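PDB 6KXD: ketosynthase, which forms part of the ishigamide ketosynthase/chain length factor of a highly reducing type II polyketide synthase, a complex that probably extends acyl chains on a carrier protein. Local coordinates for residues P320-E323 / L324-D327; A302-E305 / A306-L310; G159-A162 / I163-L167. All blocks are in the same frame, centred on the assembly; numbering follows the deposited sequence.

Contact 1 of 3, residues P320-E323 / L324-D327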
loop_
_atom_site.group_PDB
_atom_site.type_symbol
_atom_site.label_atom_id
_atom_site.label_comp_id
_atom_site.label_asym_id
_atom_site.label_seq_id
_atom_site.Cartn_x
_atom_site.Cartn_y
_atom_site.Cartn_z
ATOM N N PRO B 320 16.162 -13.094 -21.931
ATOM C CA PRO B 320 16.064 -11.883 -22.755
ATOM C C PRO B 320 15.771 -10.611 -21.954
ATOM O O PRO B 320 15.179 -10.679 -20.872
ATOM C CB PRO B 320 14.931 -12.235 -23.724
ATOM C CG PRO B 320 14.983 -13.754 -23.803
ATOM C CD PRO B 320 15.266 -14.175 -22.375
ATOM N N SER B 321 16.194 -9.466 -22.488
ATOM C CA SER B 321 15.994 -8.170 -21.836
ATOM C C SER B 321 14.498 -7.987 -21.576
ATOM O O SER B 321 13.705 -8.337 -22.409
ATOM C CB SER B 321 16.505 -7.001 -22.620
ATOM O OG SER B 321 16.265 -5.798 -21.885
ATOM N N MET B 322 14.174 -7.436 -20.408
ATOM C CA MET B 322 12.823 -6.985 -20.069
ATOM C C MET B 322 12.418 -5.818 -20.969
ATOM O O MET B 322 11.240 -5.566 -21.108
ATOM C CB MET B 322 12.727 -6.524 -18.613
ATOM C CG MET B 322 12.852 -7.650 -17.622
ATOM S SD MET B 322 11.529 -8.867 -17.835
ATOM C CE MET B 322 12.383 -10.177 -18.700
ATOM N N GLU B 323 13.378 -5.146 -21.621
ATOM C CA GLU B 323 13.064 -4.074 -22.618
ATOM C C GLU B 323 12.098 -4.554 -23.706
ATOM O O GLU B 323 11.388 -3.774 -24.245
ATOM C CB GLU B 323 14.324 -3.577 -23.332
ATOM C CG GLU B 323 15.013 -2.456 -22.603
ATOM C CD GLU B 323 16.382 -2.121 -23.166
ATOM O OE1 GLU B 323 17.083 -1.304 -22.534
ATOM O OE2 GLU B 323 16.745 -2.693 -24.220
ATOM N N LEU B 324 12.039 -5.851 -23.998
ATOM C CA LEU B 324 11.169 -6.349 -25.041
ATOM C C LEU B 324 9.684 -6.117 -24.691
ATOM O O LEU B 324 8.848 -6.143 -25.585
ATOM C CB LEU B 324 11.440 -7.844 -25.211
ATOM C CG LEU B 324 12.805 -8.207 -25.801
ATOM C CD1 LEU B 324 13.130 -9.673 -25.537
ATOM C CD2 LEU B 324 12.834 -7.931 -27.299
ATOM N N LEU B 325 9.380 -5.939 -23.399
ATOM C CA LEU B 325 7.990 -5.699 -22.899
ATOM C C LEU B 325 7.663 -4.216 -22.723
ATOM O O LEU B 325 6.543 -3.875 -22.290
ATOM C CB LEU B 325 7.823 -6.395 -21.555
ATOM C CG LEU B 325 8.011 -7.905 -21.562
ATOM C CD1 LEU B 325 7.714 -8.458 -20.173
ATOM C CD2 LEU B 325 7.142 -8.552 -22.616
ATOM N N GLY B 326 8.591 -3.323 -23.035
ATOM C CA GLY B 326 8.473 -1.968 -22.634
ATOM C C GLY B 326 8.673 -1.826 -21.141
ATOM O O GLY B 326 8.998 -2.800 -20.437
ATOM N N ASP B 327 8.496 -0.597 -20.670
ATOM C CA ASP B 327 8.538 -0.273 -19.282
ATOM C C ASP B 327 7.190 -0.695 -18.715
ATOM O O ASP B 327 6.198 -0.032 -19.018
ATOM C CB ASP B 327 8.805 1.215 -19.033
ATOM C CG ASP B 327 8.897 1.592 -17.561
ATOM O OD1 ASP B 327 8.788 0.689 -16.704
ATOM O OD2 ASP B 327 9.091 2.770 -17.270
#
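Pro320 and Leu324 meet where the chain winds into a short 3-10 turn: the methyl Leu324 CD1 rests 3.6 Å from Pro320 CB, at the flank of the proline ring. The same methyl lies 3.4 Å from Ser321 O, so the leucine side chain folds back over the start of the turn. Its first torsion sets this course, with CG anti to the carbonyl carbon and beside the backbone N (chi1 -69°). The turn itself is fixed by bonds three residues apart. Leu325 N donates to Met322 O over 3.0 Å and Gly326 N to Glu323 O over 3.1 Å, whereas the bond from Leu324 N to Ser321 O is weak at 3.4 Å. At the entry, Ser321 OG accepts from Glu323 N at 3.0 Å, an ST turn in which the serine hydroxyl takes up an amide at the start of the coil. Gly326, with its positive phi of 71°, then carries the chain out of the turn. The tight part is thus Leu324 against Pro320 and Ser321. Met322 and Leu325, both buried, approach each other only loosely, Met322 SD being 4.5 Å from Leu325 CD1. On the solvent side, Glu323 stretches away as an extended chain beyond CG, and Ser321 is also exposed. The turn belongs to the loop that joins helix 313-316 to helix 332-344. Met322 packs on Gln336 and Ala339 of the latter and Leu325 on Phe335, while Leu324 and Leu325 both touch Tyr31 and Asp327 forms a salt bridge with Arg178.

Contact 2 of 3, residues A302-E305 / A306-L310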
loop_
_atom_site.group_PDB
_atom_site.type_symbol
_atom_site.label_atom_id
_atom_site.label_comp_id
_atom_site.label_asym_id
_atom_site.label_seq_id
_atom_site.Cartn_x
_atom_site.Cartn_y
_atom_site.Cartn_z
ATOM N N ALA B 302 22.363 2.437 -14.964
ATOM C CA ALA B 302 23.245 2.251 -13.879
ATOM C C ALA B 302 23.028 0.845 -13.303
ATOM O O ALA B 302 23.970 0.173 -12.911
ATOM C CB ALA B 302 23.022 3.320 -12.834
ATOM N N GLU B 303 21.760 0.420 -13.233
ATOM C CA GLU B 303 21.422 -0.894 -12.720
ATOM C C GLU B 303 22.059 -1.971 -13.582
ATOM O O GLU B 303 22.681 -2.914 -13.033
ATOM C CB GLU B 303 19.904 -1.061 -12.701
ATOM C CG GLU B 303 19.471 -2.481 -12.429
ATOM C CD GLU B 303 17.992 -2.670 -12.781
ATOM O OE1 GLU B 303 17.496 -1.970 -13.692
ATOM O OE2 GLU B 303 17.341 -3.446 -12.102
ATOM N N HIS B 304 21.925 -1.819 -14.907
ATOM C CA HIS B 304 22.481 -2.726 -15.840
ATOM C C HIS B 304 24.007 -2.763 -15.673
ATOM O O HIS B 304 24.578 -3.849 -15.638
ATOM C CB HIS B 304 22.098 -2.406 -17.285
ATOM C CG HIS B 304 22.657 -3.433 -18.212
ATOM N ND1 HIS B 304 21.996 -4.628 -18.475
ATOM C CD2 HIS B 304 23.844 -3.506 -18.852
ATOM C CE1 HIS B 304 22.727 -5.363 -19.287
ATOM N NE2 HIS B 304 23.872 -4.699 -19.524
ATOM N N GLU B 305 24.642 -1.600 -15.599
ATOM C CA GLU B 305 26.132 -1.559 -15.430
ATOM C C GLU B 305 26.539 -2.245 -14.119
ATOM O O GLU B 305 27.522 -2.972 -14.060
ATOM C CB GLU B 305 26.672 -0.124 -15.488
ATOM C CG GLU B 305 26.640 0.478 -16.883
ATOM C CD GLU B 305 27.227 -0.431 -17.961
ATOM O OE1 GLU B 305 26.440 -1.124 -18.665
ATOM O OE2 GLU B 305 28.472 -0.469 -18.078
ATOM N N ALA B 306 25.794 -1.988 -13.049
ATOM C CA ALA B 306 26.080 -2.543 -11.723
ATOM C C ALA B 306 26.005 -4.075 -11.769
ATOM O O ALA B 306 26.857 -4.742 -11.222
ATOM C CB ALA B 306 25.157 -1.971 -10.687
ATOM N N LEU B 307 24.951 -4.636 -12.368
ATOM C CA LEU B 307 24.790 -6.070 -12.416
ATOM C C LEU B 307 25.789 -6.715 -13.377
ATOM O O LEU B 307 26.241 -7.809 -13.130
ATOM C CB LEU B 307 23.359 -6.413 -12.854
ATOM C CG LEU B 307 22.352 -6.241 -11.738
ATOM C CD1 LEU B 307 20.946 -6.380 -12.290
ATOM C CD2 LEU B 307 22.606 -7.251 -10.623
ATOM N N ALA B 308 26.123 -6.005 -14.447
ATOM C CA ALA B 308 27.001 -6.522 -15.465
ATOM C C ALA B 308 28.371 -6.723 -14.831
ATOM O O ALA B 308 29.143 -7.510 -15.309
ATOM C CB ALA B 308 27.070 -5.585 -16.647
ATOM N N ALA B 309 28.652 -5.988 -13.762
ATOM C CA ALA B 309 29.936 -6.152 -13.028
ATOM C C ALA B 309 29.849 -7.191 -11.898
ATOM O O ALA B 309 30.831 -7.791 -11.496
ATOM C CB ALA B 309 30.332 -4.826 -12.470
ATOM N N LEU B 310 28.670 -7.325 -11.320
ATOM C CA LEU B 310 28.451 -8.052 -10.125
ATOM C C LEU B 310 28.247 -9.541 -10.400
ATOM O O LEU B 310 28.684 -10.339 -9.586
ATOM C CB LEU B 310 27.233 -7.507 -9.399
ATOM C CG LEU B 310 26.976 -8.171 -8.057
ATOM C CD1 LEU B 310 27.870 -7.564 -7.011
ATOM C CD2 LEU B 310 25.538 -8.096 -7.646
#
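Between Ala302 and Ala308 the backbone runs as a regular alpha-helix, with Ala306 N bonded to Ala302 O (2.8 Å), Leu307 N to Glu303 O and Ala308 N to His304 O (both 2.9 Å). One step on, the bond from Ala309 N to Glu305 O is weak, at 3.2 Å and an N-H...O angle of 133°, and those made by Leu310 N are weak too, as the helix runs out. The buried side is carried by Glu303 and Leu307, one turn apart, whose side chains lie alongside each other and point the same way. They touch lightly through aliphatic carbons, Glu303 CG being 4.2 Å from Leu307 CD1. The glutamate reaches past the leucine because its CG stands opposite the backbone N (chi1 169°) and the chain stays extended beyond it. Its carboxylate is therefore delivered to a neighbouring loop, where OE2 accepts from Cys293 N and OE1, weakly, from Ala294 N; a buried carboxylate is thus met by main-chain amides. On another side of the helix, Ala308 CB nears His304 obliquely, 4.4 Å from NE2, and sits 3.2 Å from His304 O. Glu305 is bent at its second torsion (chi2 -49°), which turns its carboxylate back so that OE1 lies in the plane of the His304 ring, at the ring's edge. Helix 298-310 packs along two neighbouring flanks: Glu303 and Leu307 press on strand 354-360, both touching Cys358, while Ala302, Ala306 and Leu310 pack against helix 265-280.

Contact 3 of 3, residues G159-A162 / I163-L167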
loop_
_atom_site.group_PDB
_atom_site.type_symbol
_atom_site.label_atom_id
_atom_site.label_comp_id
_atom_site.label_asym_id
_atom_site.label_seq_id
_atom_site.Cartn_x
_atom_site.Cartn_y
_atom_site.Cartn_z
ATOM N N GLY B 159 -8.614 -6.423 -3.755
ATOM C CA GLY B 159 -9.931 -6.657 -3.180
ATOM C C GLY B 159 -10.829 -7.426 -4.129
ATOM O O GLY B 159 -11.544 -8.355 -3.699
ATOM N N ALA B 160 -10.818 -7.029 -5.405
ATOM C CA ALA B 160 -11.593 -7.714 -6.451
ATOM C C ALA B 160 -11.149 -9.175 -6.571
ATOM O O ALA B 160 -11.990 -10.081 -6.788
ATOM C CB ALA B 160 -11.492 -7.043 -7.786
ATOM N N THR B 161 -9.839 -9.397 -6.495
ATOM C CA THR B 161 -9.296 -10.765 -6.582
ATOM C C THR B 161 -9.897 -11.598 -5.463
ATOM O O THR B 161 -10.310 -12.749 -5.669
ATOM C CB THR B 161 -7.768 -10.715 -6.526
ATOM O OG1 THR B 161 -7.323 -9.900 -7.599
ATOM C CG2 THR B 161 -7.131 -12.075 -6.631
ATOM N N ALA B 162 -9.973 -11.006 -4.280
ATOM C CA ALA B 162 -10.515 -11.685 -3.090
ATOM C C ALA B 162 -12.002 -11.960 -3.244
ATOM O O ALA B 162 -12.447 -13.057 -2.854
ATOM C CB ALA B 162 -10.234 -10.881 -1.868
ATOM N N ILE B 163 -12.739 -11.012 -3.832
ATOM C CA ILE B 163 -14.188 -11.202 -4.055
ATOM C C ILE B 163 -14.336 -12.359 -5.028
ATOM O O ILE B 163 -15.101 -13.268 -4.790
ATOM C CB ILE B 163 -14.873 -9.936 -4.583
ATOM C CG1 ILE B 163 -14.936 -8.884 -3.471
ATOM C CG2 ILE B 163 -16.255 -10.212 -5.187
ATOM C CD1 ILE B 163 -15.193 -7.511 -4.004
ATOM N N ARG B 164 -13.545 -12.304 -6.104
ATOM C CA ARG B 164 -13.631 -13.255 -7.184
ATOM C C ARG B 164 -13.372 -14.695 -6.693
ATOM O O ARG B 164 -14.065 -15.573 -7.116
ATOM C CB ARG B 164 -12.659 -12.893 -8.299
ATOM C CG ARG B 164 -12.786 -13.796 -9.513
ATOM C CD ARG B 164 -11.951 -13.264 -10.646
ATOM N NE ARG B 164 -12.126 -14.031 -11.861
ATOM C CZ ARG B 164 -13.115 -13.857 -12.687
ATOM N NH1 ARG B 164 -14.082 -13.014 -12.357
ATOM N NH2 ARG B 164 -13.179 -14.565 -13.791
ATOM N N HIS B 165 -12.383 -14.912 -5.815
ATOM C CA HIS B 165 -11.936 -16.238 -5.430
ATOM C C HIS B 165 -12.256 -16.552 -3.977
ATOM O O HIS B 165 -11.654 -17.481 -3.402
ATOM C CB HIS B 165 -10.446 -16.381 -5.689
ATOM C CG HIS B 165 -10.163 -16.273 -7.136
ATOM N ND1 HIS B 165 -10.573 -17.258 -8.057
ATOM C CD2 HIS B 165 -9.561 -15.304 -7.840
ATOM C CE1 HIS B 165 -10.228 -16.873 -9.260
ATOM N NE2 HIS B 165 -9.622 -15.646 -9.160
ATOM N N ASP B 166 -13.100 -15.710 -3.372
ATOM C CA ASP B 166 -13.476 -15.850 -1.996
ATOM C C ASP B 166 -12.247 -15.984 -1.103
ATOM O O ASP B 166 -12.072 -16.984 -0.357
ATOM C CB ASP B 166 -14.442 -17.032 -1.828
ATOM C CG ASP B 166 -15.321 -16.875 -0.599
ATOM O OD1 ASP B 166 -15.107 -15.905 0.144
ATOM O OD2 ASP B 166 -16.205 -17.717 -0.395
ATOM N N LEU B 167 -11.389 -14.949 -1.116
ATOM C CA LEU B 167 -10.221 -14.947 -0.299
ATOM C C LEU B 167 -10.415 -14.000 0.886
ATOM O O LEU B 167 -10.099 -12.799 0.843
ATOM C CB LEU B 167 -9.011 -14.568 -1.160
ATOM C CG LEU B 167 -8.804 -15.423 -2.407
ATOM C CD1 LEU B 167 -7.687 -14.878 -3.269
ATOM C CD2 LEU B 167 -8.481 -16.872 -2.063
#
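Ala162 O and Leu167 N form a 2.8 Å hydrogen bond that closes the C-terminal end of helix 156-165 in a Schellman motif. The amide approaches in the carbonyl plane, on a lone pair of the oxygen. Asp166 makes the reversal with a positive phi of 51°, and its own N adds a weak bond back to Ile163 O. The preceding turn is held by ordinary helical bonds: Ile163 N to Gly159 O, Arg164 N to Ala160 O at 2.8 Å, and His165 N to Thr161 O at 3.0 Å.

The polar side chains work outward from this frame. Thr161 OG1 is bonded to the backbone oxygen of Ala157, one turn earlier. The Arg164 side chain is fully stretched from CG to NE (chi2 172°, chi3 -175°), which carries NH2 to a salt bridge with Asp96. His165 NE2 bonds to Ser95 OG, so two successive residues tie this helix end to helix 86-99. His165 CD2 comes 3.4 Å from Thr161 O, which stands oblique to the ring, while Arg164 CG lies over one ring face, displaced toward the rim.

Apolar packing completes the cap. Once the chain has turned back, Leu167 packs against Ala162 and its CD1 approaches Thr161, and Thr161 and Leu167 share a neighbour in Leu201 of strand 199-206. On another side, Ala162 and Ile163 pack against Cys264 and Ala267 of the partner ketosynthase chain, placing the helix end at the interface between the two chains of the assembly. Within the cap, the methyl Ala162 CB lies 3.9 Å from Leu167 CB and 3.3 Å from Leu167 O.

In the fold
Contacts 1 and 2 are neighbours, with centres 16 Å apart and nearest atoms about 7 Å apart. They do not touch, but the loop residue Ala294 lies beside both: its N binds Glu303 weakly, and Glu323 packs on it. Contact 3 lies across the chain's centre from both, its centre 30 Å from that of contact 1 and 39 Å from that of contact 2, and it comes earlier in the sequence. Of the three, it alone meets the second chain of the assembly. Contact 1 is the most central, about 13 Å from the chain's centre, whereas contacts 2 and 3 are helix ends farther out, at 21 and 18 Å.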